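Local structure of ATP-dependent RNA helicase HrpB (Escherichia coli, 6EUD) at residues Trp39-Leu44 with Ile54-Pro59; Gln197-Ala202 with Cys293-Val298; Glu665-Pro670 with Gln688-Leu693; Leu755-Pro760 with Gln766-Leu771. The protein hydrolyses ATP to ADP and phosphate as a DExH-box NTPase of the DEAH/RHA helicase group, with RNA helicase activity and binding of single-stranded RNA. All coordinates share one frame; numbering follows the deposited sequence. Where two conformers were deposited one is given.

Contact 1 of 4, residues Trp39-Leu44 with Ile54-Pro59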
loop_
_atom_site.group_PDB
_atom_site.type_symbol
_atom_site.label_atom_id
_atom_site.label_comp_id
_atom_site.label_asym_id
_atom_site.label_seq_id
_atom_site.Cartn_x
_atom_site.Cartn_y
_atom_site.Cartn_z
ATOM N N TRP A 39 -30.410 6.172 -18.967
ATOM C CA TRP A 39 -30.930 6.721 -20.204
ATOM C C TRP A 39 -29.838 6.814 -21.239
ATOM O O TRP A 39 -29.888 6.125 -22.251
ATOM C CB TRP A 39 -31.552 8.098 -19.971
ATOM C CG TRP A 39 -32.363 8.584 -21.126
ATOM C CD1 TRP A 39 -33.609 8.162 -21.474
ATOM C CD2 TRP A 39 -32.000 9.596 -22.075
ATOM N NE1 TRP A 39 -34.044 8.838 -22.584
ATOM C CE2 TRP A 39 -33.079 9.730 -22.972
ATOM C CE3 TRP A 39 -30.870 10.403 -22.256
ATOM C CZ2 TRP A 39 -33.061 10.637 -24.039
ATOM C CZ3 TRP A 39 -30.859 11.310 -23.321
ATOM C CH2 TRP A 39 -31.945 11.414 -24.194
ATOM N N LEU A 40 -28.838 7.645 -20.958
ATOM C CA LEU A 40 -27.808 8.014 -21.936
ATOM C C LEU A 40 -27.196 6.876 -22.793
ATOM O O LEU A 40 -26.916 7.093 -23.976
ATOM C CB LEU A 40 -26.682 8.767 -21.220
ATOM C CG LEU A 40 -25.641 9.439 -22.118
ATOM C CD1 LEU A 40 -26.289 10.204 -23.271
ATOM C CD2 LEU A 40 -24.770 10.362 -21.300
ATOM N N PRO A 41 -26.980 5.672 -22.219
ATOM C CA PRO A 41 -26.435 4.591 -23.056
ATOM C C PRO A 41 -27.183 4.287 -24.366
ATOM O O PRO A 41 -26.534 4.191 -25.405
ATOM C CB PRO A 41 -26.501 3.383 -22.121
ATOM C CG PRO A 41 -26.280 3.964 -20.788
ATOM C CD PRO A 41 -26.977 5.292 -20.794
ATOM N N LEU A 42 -28.503 4.136 -24.313
ATOM C CA LEU A 42 -29.301 3.817 -25.494
ATOM C C LEU A 42 -29.106 4.815 -26.634
ATOM O O LEU A 42 -29.142 4.442 -27.808
ATOM C CB LEU A 42 -30.780 3.771 -25.123
ATOM C CG LEU A 42 -31.229 2.710 -24.127
ATOM C CD1 LEU A 42 -32.697 2.929 -23.775
ATOM C CD2 LEU A 42 -30.991 1.315 -24.686
ATOM N N GLN A 43 -28.912 6.086 -26.289
ATOM C CA GLN A 43 -28.838 7.143 -27.302
ATOM C C GLN A 43 -27.462 7.212 -27.963
ATOM O O GLN A 43 -27.323 7.715 -29.078
ATOM C CB GLN A 43 -29.227 8.516 -26.709
ATOM C CG GLN A 43 -30.706 8.663 -26.245
ATOM C CD GLN A 43 -31.189 7.607 -25.243
ATOM O OE1 GLN A 43 -30.407 6.820 -24.723
ATOM N NE2 GLN A 43 -32.495 7.564 -25.013
ATOM N N LEU A 44 -26.453 6.675 -27.287
ATOM C CA LEU A 44 -25.137 6.498 -27.889
ATOM C C LEU A 44 -25.132 5.208 -28.726
ATOM O O LEU A 44 -24.322 5.039 -29.640
ATOM C CB LEU A 44 -24.053 6.458 -26.806
ATOM C CG LEU A 44 -24.016 7.653 -25.848
ATOM C CD1 LEU A 44 -22.811 7.600 -24.935
ATOM C CD2 LEU A 44 -24.028 8.965 -26.599
ATOM N N ILE A 54 -21.283 -1.546 -26.980
ATOM C CA ILE A 54 -20.918 -0.605 -25.920
ATOM C C ILE A 54 -20.876 -1.321 -24.582
ATOM O O ILE A 54 -21.820 -2.026 -24.228
ATOM C CB ILE A 54 -21.910 0.562 -25.810
ATOM C CG1 ILE A 54 -22.074 1.268 -27.156
ATOM C CG2 ILE A 54 -21.467 1.532 -24.721
ATOM C CD1 ILE A 54 -23.140 2.346 -27.143
ATOM N N ILE A 55 -19.787 -1.147 -23.839
ATOM C CA ILE A 55 -19.669 -1.767 -22.524
ATOM C C ILE A 55 -19.857 -0.729 -21.423
ATOM O O ILE A 55 -19.277 0.363 -21.481
ATOM C CB ILE A 55 -18.315 -2.455 -22.326
ATOM C CG1 ILE A 55 -17.957 -3.341 -23.524
ATOM C CG2 ILE A 55 -18.338 -3.280 -21.051
ATOM C CD1 ILE A 55 -18.830 -4.556 -23.679
ATOM N N LEU A 56 -20.672 -1.076 -20.427
ATOM C CA LEU A 56 -20.953 -0.182 -19.311
ATOM C C LEU A 56 -20.542 -0.811 -17.987
ATOM O O LEU A 56 -21.259 -1.675 -17.455
ATOM C CB LEU A 56 -22.436 0.180 -19.277
ATOM C CG LEU A 56 -22.882 1.125 -18.163
ATOM C CD1 LEU A 56 -22.145 2.453 -18.266
ATOM C CD2 LEU A 56 -24.380 1.335 -18.214
ATOM N N LEU A 57 -19.389 -0.372 -17.465
ATOM C CA LEU A 57 -18.859 -0.860 -16.186
ATOM C C LEU A 57 -19.573 -0.209 -15.020
ATOM O O LEU A 57 -19.720 1.011 -14.987
ATOM C CB LEU A 57 -17.352 -0.594 -16.070
ATOM C CG LEU A 57 -16.719 -0.963 -14.714
ATOM C CD1 LEU A 57 -16.813 -2.461 -14.471
ATOM C CD2 LEU A 57 -15.265 -0.500 -14.598
ATOM N N GLU A 58 -20.008 -1.023 -14.062
ATOM C CA GLU A 58 -20.616 -0.518 -12.836
ATOM C C GLU A 58 -19.817 -1.013 -11.632
ATOM O O GLU A 58 -19.311 -2.124 -11.648
ATOM C CB GLU A 58 -22.080 -0.953 -12.747
ATOM C CG GLU A 58 -22.963 -0.418 -13.880
ATOM C CD GLU A 58 -23.168 1.090 -13.814
ATOM O OE1 GLU A 58 -23.082 1.646 -12.698
ATOM O OE2 GLU A 58 -23.423 1.715 -14.872
ATOM N N PRO A 59 -19.710 -0.190 -10.579
ATOM C CA PRO A 59 -18.798 -0.478 -9.462
ATOM C C PRO A 59 -19.202 -1.692 -8.635
ATOM O O PRO A 59 -18.329 -2.412 -8.182
ATOM C CB PRO A 59 -18.876 0.786 -8.613
ATOM C CG PRO A 59 -20.265 1.329 -8.892
ATOM C CD PRO A 59 -20.555 0.994 -10.325
#
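I54 reaches P41 and L44 with the end of its longer branch. Its CG1 stands anti to the carbonyl carbon (chi1 -54°) and the chain runs on extended, which carries CD1 up to the helix backbone: CD1 of I54 lies 3.8 Å from the carbonyl carbon of L44 and 4.2 Å from the O of P41. The same methyl also meets the L44 side chain at its root, with I54 CD1 4.2 Å from L44 CB. I55 points to the other face of the strand, so the next contact falls two residues on. L56, with CG anti to the backbone N (chi1 -179°), offers CD2 to the ring of P41, whose CG is 4.1 Å away; the two side chains meet at a slant. The side-chain contacts are aliphatic, the I54 methyl resting on backbone carbonyl groups as well, and only 140 Å² is buried between the segments. Helix 40-44 runs nearly antiparallel to strand 54-57, at 163°, with the axes 10.1 Å apart, a common helix-on-sheet spacing. The helix follows the predicted ATP-binding loop, and the side chain of L56 is about 5 Å from that of S37. Strand 53-57 lies between strands 99-102 and 120-125 of the parallel core of the ATP-binding domain, while L44 also packs on helix 13-20 and L56 on V67 of helix 61-74.

Contact 2 of 4, residues Gln197-Ala202 with Cys293-Val298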
loop_
_atom_site.group_PDB
_atom_site.type_symbol
_atom_site.label_atom_id
_atom_site.label_comp_id
_atom_site.label_asym_id
_atom_site.label_seq_id
_atom_site.Cartn_x
_atom_site.Cartn_y
_atom_site.Cartn_z
ATOM N N GLN A 197 -18.329 12.047 25.745
ATOM C CA GLN A 197 -19.577 11.444 25.282
ATOM C C GLN A 197 -19.281 10.325 24.285
ATOM O O GLN A 197 -18.327 10.428 23.510
ATOM C CB GLN A 197 -20.491 12.490 24.622
ATOM C CG GLN A 197 -21.162 13.466 25.582
ATOM C CD GLN A 197 -22.154 14.394 24.887
ATOM O OE1 GLN A 197 -22.363 14.307 23.683
ATOM N NE2 GLN A 197 -22.763 15.293 25.652
ATOM N N ARG A 198 -20.099 9.271 24.296
ATOM C CA ARG A 198 -20.018 8.239 23.264
ATOM C C ARG A 198 -20.294 8.852 21.893
ATOM O O ARG A 198 -20.946 9.890 21.799
ATOM C CB ARG A 198 -21.011 7.110 23.532
ATOM C CG ARG A 198 -20.938 6.553 24.937
ATOM C CD ARG A 198 -21.968 5.462 25.150
ATOM N NE ARG A 198 -21.679 4.318 24.304
ATOM C CZ ARG A 198 -22.572 3.731 23.525
ATOM N NH1 ARG A 198 -23.816 4.185 23.527
ATOM N NH2 ARG A 198 -22.234 2.689 22.763
ATOM N N PHE A 199 -19.810 8.215 20.828
ATOM C CA PHE A 199 -20.102 8.698 19.485
ATOM C C PHE A 199 -21.623 8.745 19.222
ATOM O O PHE A 199 -22.148 9.789 18.828
ATOM C CB PHE A 199 -19.387 7.828 18.434
ATOM C CG PHE A 199 -19.659 8.234 17.005
ATOM C CD1 PHE A 199 -18.995 9.323 16.431
ATOM C CD2 PHE A 199 -20.574 7.522 16.224
ATOM C CE1 PHE A 199 -19.236 9.699 15.110
ATOM C CE2 PHE A 199 -20.818 7.885 14.894
ATOM C CZ PHE A 199 -20.141 8.977 14.338
ATOM N N ASP A 200 -22.332 7.640 19.472
ATOM C CA ASP A 200 -23.747 7.559 19.107
ATOM C C ASP A 200 -24.616 8.551 19.900
ATOM O O ASP A 200 -25.528 9.160 19.329
ATOM C CB ASP A 200 -24.292 6.121 19.271
ATOM C CG ASP A 200 -24.167 5.577 20.699
ATOM O OD1 ASP A 200 -23.735 6.307 21.620
ATOM O OD2 ASP A 200 -24.538 4.405 20.910
ATOM N N ASP A 201 -24.337 8.734 21.189
ATOM C CA ASP A 201 -25.031 9.757 21.979
ATOM C C ASP A 201 -24.754 11.161 21.454
ATOM O O ASP A 201 -25.659 11.988 21.330
ATOM C CB ASP A 201 -24.610 9.702 23.446
ATOM C CG ASP A 201 -25.180 8.500 24.178
ATOM O OD1 ASP A 201 -26.239 7.990 23.753
ATOM O OD2 ASP A 201 -24.567 8.068 25.178
ATOM N N ALA A 202 -23.487 11.434 21.166
ATOM C CA ALA A 202 -23.091 12.752 20.727
ATOM C C ALA A 202 -23.773 13.074 19.399
ATOM O O ALA A 202 -24.302 14.171 19.237
ATOM C CB ALA A 202 -21.563 12.852 20.607
ATOM N N CYS A 293 -21.035 13.306 10.103
ATOM C CA CYS A 293 -20.125 12.904 11.183
ATOM C C CYS A 293 -18.657 13.084 10.767
ATOM O O CYS A 293 -17.768 13.035 11.604
ATOM C CB CYS A 293 -20.376 11.442 11.608
ATOM S SG CYS A 293 -19.761 10.170 10.485
ATOM N N ALA A 294 -18.434 13.266 9.465
ATOM C CA ALA A 294 -17.110 13.466 8.848
ATOM C C ALA A 294 -16.149 12.297 9.029
ATOM O O ALA A 294 -14.935 12.490 8.965
ATOM C CB ALA A 294 -16.462 14.747 9.368
ATOM N N GLN A 295 -16.684 11.093 9.225
ATOM C CA GLN A 295 -15.861 9.896 9.399
ATOM C C GLN A 295 -16.266 8.764 8.475
ATOM O O GLN A 295 -17.414 8.345 8.471
ATOM C CB GLN A 295 -15.902 9.442 10.851
ATOM C CG GLN A 295 -15.062 10.361 11.697
ATOM C CD GLN A 295 -15.057 10.010 13.145
ATOM O OE1 GLN A 295 -15.694 9.038 13.563
ATOM N NE2 GLN A 295 -14.336 10.804 13.939
ATOM N N GLU A 296 -15.302 8.305 7.679
ATOM C CA GLU A 296 -15.476 7.232 6.708
ATOM C C GLU A 296 -14.950 5.915 7.262
ATOM O O GLU A 296 -14.086 5.894 8.147
ATOM C CB GLU A 296 -14.722 7.551 5.410
ATOM C CG GLU A 296 -15.567 8.022 4.237
ATOM C CD GLU A 296 -14.712 8.574 3.100
ATOM O OE1 GLU A 296 -13.467 8.533 3.224
ATOM O OE2 GLU A 296 -15.282 9.067 2.095
ATOM N N ARG A 297 -15.435 4.811 6.703
ATOM C CA ARG A 297 -14.828 3.516 6.960
ATOM C C ARG A 297 -14.195 2.975 5.672
ATOM O O ARG A 297 -14.909 2.673 4.713
ATOM C CB ARG A 297 -15.868 2.547 7.515
ATOM C CG ARG A 297 -15.363 1.151 7.769
ATOM C CD ARG A 297 -16.193 0.483 8.864
ATOM N NE ARG A 297 -16.039 1.178 10.148
ATOM C CZ ARG A 297 -17.050 1.518 10.942
ATOM N NH1 ARG A 297 -18.297 1.227 10.591
ATOM N NH2 ARG A 297 -16.815 2.151 12.090
ATOM N N VAL A 298 -12.867 2.857 5.646
ATOM C CA VAL A 298 -12.177 2.369 4.446
ATOM C C VAL A 298 -11.279 1.154 4.691
ATOM O O VAL A 298 -10.746 0.958 5.788
ATOM C CB VAL A 298 -11.300 3.484 3.781
ATOM C CG1 VAL A 298 -12.174 4.565 3.182
ATOM C CG2 VAL A 298 -10.317 4.081 4.781
#
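The backbones of F199 and C293 stay well apart, their CA atoms 9.3 Å from each other, and side chains alone bridge the gap between the first turn of helix 199-213 and C293 and Q295, where strand 287-302 is interrupted and resumes. F199 spans most of it: with CG anti to the backbone N (chi1 179°), its ring extends from the helix toward C293. The ring presents its edge, and CZ of F199 lies 3.7 Å from CB of C293, which sits near the ring plane. The cysteine sulfur also stays beside the edge, with SG of C293 5.4 Å from the ring centroid of F199 and 82° off its normal, a Cys sulfur-aromatic contact. SG is in addition a weak acceptor for the N of Q295. From there the extended Q295 side chain runs past the phenylalanine in the opposite direction, its amide plane 10° from the ring plane; OE1 of Q295 approaches CE1 of F199 obliquely at 3.9 Å. Close by, F199 touches E227 of helix 225-236, and R297 forms a salt bridge with the same glutamate. The contact is plain packing of a helix start on an interrupted sheet strand, within the C-terminal RecA-like helicase domain.

Contact 3 of 4, residues Glu665-Pro670 with Gln688-Leu693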
loop_
_atom_site.group_PDB
_atom_site.type_symbol
_atom_site.label_atom_id
_atom_site.label_comp_id
_atom_site.label_asym_id
_atom_site.label_seq_id
_atom_site.Cartn_x
_atom_site.Cartn_y
_atom_site.Cartn_z
ATOM N N GLU A 665 27.219 -12.170 4.868
ATOM C CA GLU A 665 27.480 -13.238 3.911
ATOM C C GLU A 665 28.311 -12.738 2.723
ATOM O O GLU A 665 29.192 -13.434 2.220
ATOM C CB GLU A 665 26.148 -13.840 3.423
ATOM C CG GLU A 665 25.435 -14.742 4.455
ATOM C CD GLU A 665 24.741 -13.961 5.576
ATOM O OE1 GLU A 665 24.512 -12.734 5.418
ATOM O OE2 GLU A 665 24.421 -14.570 6.627
ATOM N N THR A 666 28.050 -11.515 2.281
ATOM C CA THR A 666 28.746 -10.997 1.112
ATOM C C THR A 666 30.126 -10.387 1.461
ATOM O O THR A 666 31.115 -10.712 0.806
ATOM C CB THR A 666 27.867 -9.966 0.361
ATOM O OG1 THR A 666 27.589 -8.852 1.212
ATOM C CG2 THR A 666 26.554 -10.583 -0.011
ATOM N N TRP A 667 30.218 -9.546 2.496
ATOM C CA TRP A 667 31.491 -8.866 2.774
ATOM C C TRP A 667 32.414 -9.550 3.790
ATOM O O TRP A 667 33.638 -9.360 3.732
ATOM C CB TRP A 667 31.240 -7.409 3.217
ATOM C CG TRP A 667 30.654 -7.195 4.586
ATOM C CD1 TRP A 667 29.335 -7.209 4.915
ATOM C CD2 TRP A 667 31.363 -6.872 5.800
ATOM N NE1 TRP A 667 29.170 -6.943 6.259
ATOM C CE2 TRP A 667 30.400 -6.730 6.824
ATOM C CE3 TRP A 667 32.716 -6.705 6.121
ATOM C CZ2 TRP A 667 30.749 -6.427 8.153
ATOM C CZ3 TRP A 667 33.064 -6.401 7.439
ATOM C CH2 TRP A 667 32.083 -6.268 8.440
ATOM N N LEU A 668 31.853 -10.339 4.707
ATOM C CA LEU A 668 32.642 -10.870 5.815
ATOM C C LEU A 668 32.944 -12.348 5.677
ATOM O O LEU A 668 34.070 -12.781 5.941
ATOM C CB LEU A 668 31.939 -10.623 7.147
ATOM C CG LEU A 668 32.815 -11.109 8.306
ATOM C CD1 LEU A 668 34.164 -10.361 8.273
ATOM C CD2 LEU A 668 32.111 -10.956 9.671
ATOM N N LEU A 669 31.937 -13.122 5.280
ATOM C CA LEU A 669 32.079 -14.574 5.139
ATOM C C LEU A 669 33.237 -15.020 4.221
ATOM O O LEU A 669 33.954 -15.948 4.588
ATOM C CB LEU A 669 30.757 -15.190 4.652
ATOM C CG LEU A 669 30.735 -16.699 4.364
ATOM C CD1 LEU A 669 31.146 -17.527 5.581
ATOM C CD2 LEU A 669 29.353 -17.104 3.867
ATOM N N PRO A 670 33.442 -14.369 3.046
ATOM C CA PRO A 670 34.568 -14.798 2.201
ATOM C C PRO A 670 35.908 -14.850 2.923
ATOM O O PRO A 670 36.765 -15.629 2.519
ATOM C CB PRO A 670 34.618 -13.723 1.112
ATOM C CG PRO A 670 33.228 -13.257 1.004
ATOM C CD PRO A 670 32.667 -13.294 2.394
ATOM N N GLN A 688 40.396 -4.714 5.575
ATOM C CA GLN A 688 40.529 -5.343 4.275
ATOM C C GLN A 688 39.167 -5.787 3.745
ATOM O O GLN A 688 38.884 -5.657 2.555
ATOM C CB GLN A 688 41.479 -6.525 4.348
ATOM C CG GLN A 688 42.245 -6.710 3.061
ATOM C CD GLN A 688 43.063 -5.476 2.714
ATOM O OE1 GLN A 688 43.927 -5.058 3.487
ATOM N NE2 GLN A 688 42.779 -4.873 1.559
ATOM N N ALA A 689 38.323 -6.296 4.635
ATOM C CA ALA A 689 37.002 -6.780 4.238
ATOM C C ALA A 689 36.128 -5.637 3.731
ATOM O O ALA A 689 35.519 -5.750 2.672
ATOM C CB ALA A 689 36.321 -7.499 5.398
ATOM N N LEU A 690 36.067 -4.543 4.485
ATOM C CA LEU A 690 35.386 -3.332 4.019
ATOM C C LEU A 690 35.954 -2.814 2.693
ATOM O O LEU A 690 35.212 -2.475 1.773
ATOM C CB LEU A 690 35.475 -2.241 5.076
ATOM C CG LEU A 690 34.564 -2.447 6.283
ATOM C CD1 LEU A 690 34.772 -1.327 7.256
ATOM C CD2 LEU A 690 33.115 -2.501 5.828
ATOM N N ARG A 691 37.278 -2.772 2.590
ATOM C CA ARG A 691 37.929 -2.286 1.377
ATOM C C ARG A 691 37.619 -3.224 0.206
ATOM O O ARG A 691 37.613 -2.810 -0.960
ATOM C CB ARG A 691 39.437 -2.160 1.608
ATOM C CG ARG A 691 40.157 -1.321 0.604
ATOM C CD ARG A 691 41.583 -1.083 1.038
ATOM N NE ARG A 691 42.214 -0.067 0.201
ATOM C CZ ARG A 691 42.874 -0.340 -0.918
ATOM N NH1 ARG A 691 42.990 -1.599 -1.318
ATOM N NH2 ARG A 691 43.419 0.638 -1.628
ATOM N N GLY A 692 37.339 -4.486 0.530
ATOM C CA GLY A 692 36.977 -5.482 -0.460
ATOM C C GLY A 692 35.678 -5.135 -1.161
ATOM O O GLY A 692 35.456 -5.568 -2.293
ATOM N N LEU A 693 34.828 -4.343 -0.504
ATOM C CA LEU A 693 33.567 -3.861 -1.113
ATOM C C LEU A 693 33.779 -2.977 -2.366
ATOM O O LEU A 693 32.838 -2.748 -3.122
ATOM C CB LEU A 693 32.741 -3.082 -0.078
ATOM C CG LEU A 693 32.216 -3.944 1.085
ATOM C CD1 LEU A 693 31.640 -3.125 2.238
ATOM C CD2 LEU A 693 31.176 -4.899 0.570
HETATM O O HOH W 1 35.402 -8.454 1.695
#
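W667 is the centre of this contact and meets three residues of segment 688-693. The methyl of A689 lies at the edge of the indole, its CB 3.8 Å from CE3 of W667, and it also touches the tryptophan's carbonyl O. L690 approaches over one face, with CD2 near the rim and 4.2 Å from CZ3 of W667. L693 passes the ring by and puts its CD2 3.6 Å from CB of W667. The opposite face is covered from W667's own segment, L668 CB sitting over the ring centre, so the indole is sandwiched between two leucines. A water joins the backbones, donating to W667 O at 2.8 Å and to A689 O at 2.9 Å; it thereby links two carbonyls that could not bond to each other. A chi1 of 72° places CG of W667 between the backbone N and the carbonyl carbon, and the hydrogen bond from NE1 to the carbonyl O of L660 helps fix the turn of the ring. Farther out, L690 packs on W629 and on L636 of helix 631-646, while L668 touches I619 of helix 608-622. The contact thus joins the end of helix 664-667 to helix 686-692, the first segment resting on helix 608-622 and helix 686-692 on helix 631-646.

Contact 4 of 4, residues Leu755-Pro760 with Gln766-Leu771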
loop_
_atom_site.group_PDB
_atom_site.type_symbol
_atom_site.label_atom_id
_atom_site.label_comp_id
_atom_site.label_asym_id
_atom_site.label_seq_id
_atom_site.Cartn_x
_atom_site.Cartn_y
_atom_site.Cartn_z
ATOM N N LEU A 755 41.602 22.883 9.756
ATOM C CA LEU A 755 42.977 22.854 10.244
ATOM C C LEU A 755 43.015 23.159 11.725
ATOM O O LEU A 755 42.571 24.216 12.178
ATOM C CB LEU A 755 43.854 23.867 9.506
ATOM C CG LEU A 755 43.958 23.792 7.986
ATOM C CD1 LEU A 755 44.970 24.825 7.479
ATOM C CD2 LEU A 755 44.360 22.381 7.594
ATOM N N GLU A 756 43.542 22.223 12.489
ATOM C CA GLU A 756 43.786 22.497 13.887
ATOM C C GLU A 756 45.248 22.883 14.034
ATOM O O GLU A 756 46.132 22.042 14.176
ATOM C CB GLU A 756 43.383 21.295 14.723
ATOM C CG GLU A 756 41.857 21.036 14.624
ATOM C CD GLU A 756 41.431 19.659 15.144
ATOM O OE1 GLU A 756 42.138 18.659 14.889
ATOM O OE2 GLU A 756 40.391 19.574 15.830
ATOM N N LEU A 757 45.486 24.184 13.950
ATOM C CA LEU A 757 46.829 24.733 13.909
ATOM C C LEU A 757 47.451 24.763 15.289
ATOM O O LEU A 757 46.906 25.349 16.219
ATOM C CB LEU A 757 46.808 26.131 13.299
ATOM C CG LEU A 757 46.359 26.138 11.838
ATOM C CD1 LEU A 757 46.365 27.537 11.232
ATOM C CD2 LEU A 757 47.267 25.212 11.050
ATOM N N LEU A 758 48.604 24.125 15.409
ATOM C CA LEU A 758 49.226 23.895 16.702
ATOM C C LEU A 758 50.548 24.635 16.805
ATOM O O LEU A 758 51.127 25.038 15.797
ATOM C CB LEU A 758 49.435 22.395 16.920
ATOM C CG LEU A 758 48.247 21.483 16.583
ATOM C CD1 LEU A 758 48.709 20.037 16.460
ATOM C CD2 LEU A 758 47.117 21.572 17.605
ATOM N N SER A 759 51.005 24.818 18.035
ATOM C CA SER A 759 52.337 25.337 18.328
ATOM C C SER A 759 53.401 24.224 18.252
ATOM O O SER A 759 53.051 23.051 18.132
ATOM C CB SER A 759 52.311 25.968 19.716
ATOM O OG SER A 759 52.272 24.946 20.699
ATOM N N PRO A 760 54.703 24.578 18.333
ATOM C CA PRO A 760 55.754 23.555 18.407
ATOM C C PRO A 760 55.519 22.497 19.460
ATOM O O PRO A 760 55.979 21.371 19.302
ATOM C CB PRO A 760 56.990 24.365 18.773
ATOM C CG PRO A 760 56.767 25.662 18.102
ATOM C CD PRO A 760 55.292 25.926 18.232
ATOM N N GLN A 766 44.878 27.745 16.727
ATOM C CA GLN A 766 43.714 28.214 15.989
ATOM C C GLN A 766 43.018 27.054 15.284
ATOM O O GLN A 766 43.666 26.131 14.803
ATOM C CB GLN A 766 44.118 29.273 14.960
ATOM C CG GLN A 766 42.956 29.985 14.282
ATOM C CD GLN A 766 42.510 31.229 15.026
ATOM O OE1 GLN A 766 43.184 31.688 15.948
ATOM N NE2 GLN A 766 41.386 31.799 14.609
ATOM N N ILE A 767 41.698 27.111 15.223
ATOM C CA ILE A 767 40.942 26.190 14.406
ATOM C C ILE A 767 40.322 26.935 13.223
ATOM O O ILE A 767 39.498 27.838 13.399
ATOM C CB ILE A 767 39.853 25.508 15.216
ATOM C CG1 ILE A 767 40.478 24.718 16.368
ATOM C CG2 ILE A 767 39.020 24.605 14.331
ATOM C CD1 ILE A 767 39.445 23.990 17.253
ATOM N N THR A 768 40.722 26.562 12.011
ATOM C CA THR A 768 40.255 27.276 10.834
ATOM C C THR A 768 40.136 26.363 9.617
ATOM O O THR A 768 40.838 25.348 9.489
ATOM C CB THR A 768 41.197 28.455 10.496
ATOM O OG1 THR A 768 40.651 29.215 9.417
ATOM C CG2 THR A 768 42.586 27.949 10.090
ATOM N N ARG A 769 39.223 26.714 8.722
ATOM C CA ARG A 769 39.194 26.049 7.434
ATOM C C ARG A 769 39.255 27.111 6.359
ATOM O O ARG A 769 38.981 26.845 5.193
ATOM C CB ARG A 769 37.957 25.160 7.277
ATOM C CG ARG A 769 36.647 25.878 7.292
ATOM C CD ARG A 769 35.535 24.903 7.003
ATOM N NE ARG A 769 34.234 25.567 7.043
ATOM C CZ ARG A 769 33.096 24.972 6.716
ATOM N NH1 ARG A 769 33.109 23.702 6.325
ATOM N NH2 ARG A 769 31.960 25.644 6.775
ATOM N N ASP A 770 39.627 28.318 6.773
ATOM C CA ASP A 770 39.907 29.404 5.849
ATOM C C ASP A 770 41.330 29.886 6.116
ATOM O O ASP A 770 41.531 30.999 6.620
ATOM C CB ASP A 770 38.911 30.557 6.014
ATOM C CG ASP A 770 37.460 30.099 5.976
ATOM O OD1 ASP A 770 36.878 30.056 4.875
ATOM O OD2 ASP A 770 36.887 29.814 7.048
ATOM N N LEU A 771 42.308 29.040 5.794
ATOM C CA LEU A 771 43.712 29.330 6.065
ATOM C C LEU A 771 44.132 30.700 5.547
ATOM O O LEU A 771 44.863 31.415 6.236
ATOM C CB LEU A 771 44.613 28.247 5.467
ATOM C CG LEU A 771 46.131 28.424 5.545
ATOM C CD1 LEU A 771 46.658 28.475 6.987
ATOM C CD2 LEU A 771 46.796 27.303 4.756
#
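Backbone hydrogen bonds pair L755 with T768 and L757 with Q766, two bonds to each pair. L755 N gives to T768 O at 2.6 Å, and T768 N returns a bond to L755 O at 3.0 Å. L757 N meets Q766 O at 2.8 Å, whereas Q766 N reaches L757 O at 3.2 Å. Between these pairs E756 and I767 form a non-hydrogen-bonded pair, and the CA of I767 adds a CH...O contact to L755 O, 3.4 Å away. This is the ladder of an antiparallel beta hairpin in a mixed sheet of the C-terminal region, in which 764-768 is an outer strand and 751-758 also pairs with 729-733. Apolar packing occupies the face that carries L755, L757, T768 and the root of Q766. L757 CD1 lies 4.0 Å from CG2 of T768, and L755 CD1 the same 4.0 Å from CB of L771, whose helix begins just past the strand. On the other face, E756 CG rests loosely against CG1 of I767, and the carboxylate turns to a salt bridge with R721. Polar side-chain bonding shapes the exit from the hairpin: T768 OG1, anti to the backbone N (chi1 -175°), accepts from D770 N at 3.0 Å in an ST turn.

Overall arrangement
Contacts 1 and 3 are buried, whereas contacts 2 and 4 are only partly so. Contacts 1 and 2 lie in the ATP-binding and C-terminal helicase domains, their centres about 37 Å apart and their nearest atoms about 14 Å. Each packs the start of a helix on a strand region, through aliphatic groups and helix backbone in contact 1 and an aromatic edge with sulfur in contact 2. Contacts 3 and 4 both lie in the C-terminal region, again with centres about 37 Å apart, yet use different elements: helix against helix around one indole and a water, and a hairpin with direct backbone bonds. Contact 4, about 80 Å from contact 1 between centres, buries the largest area. No two contacts touch.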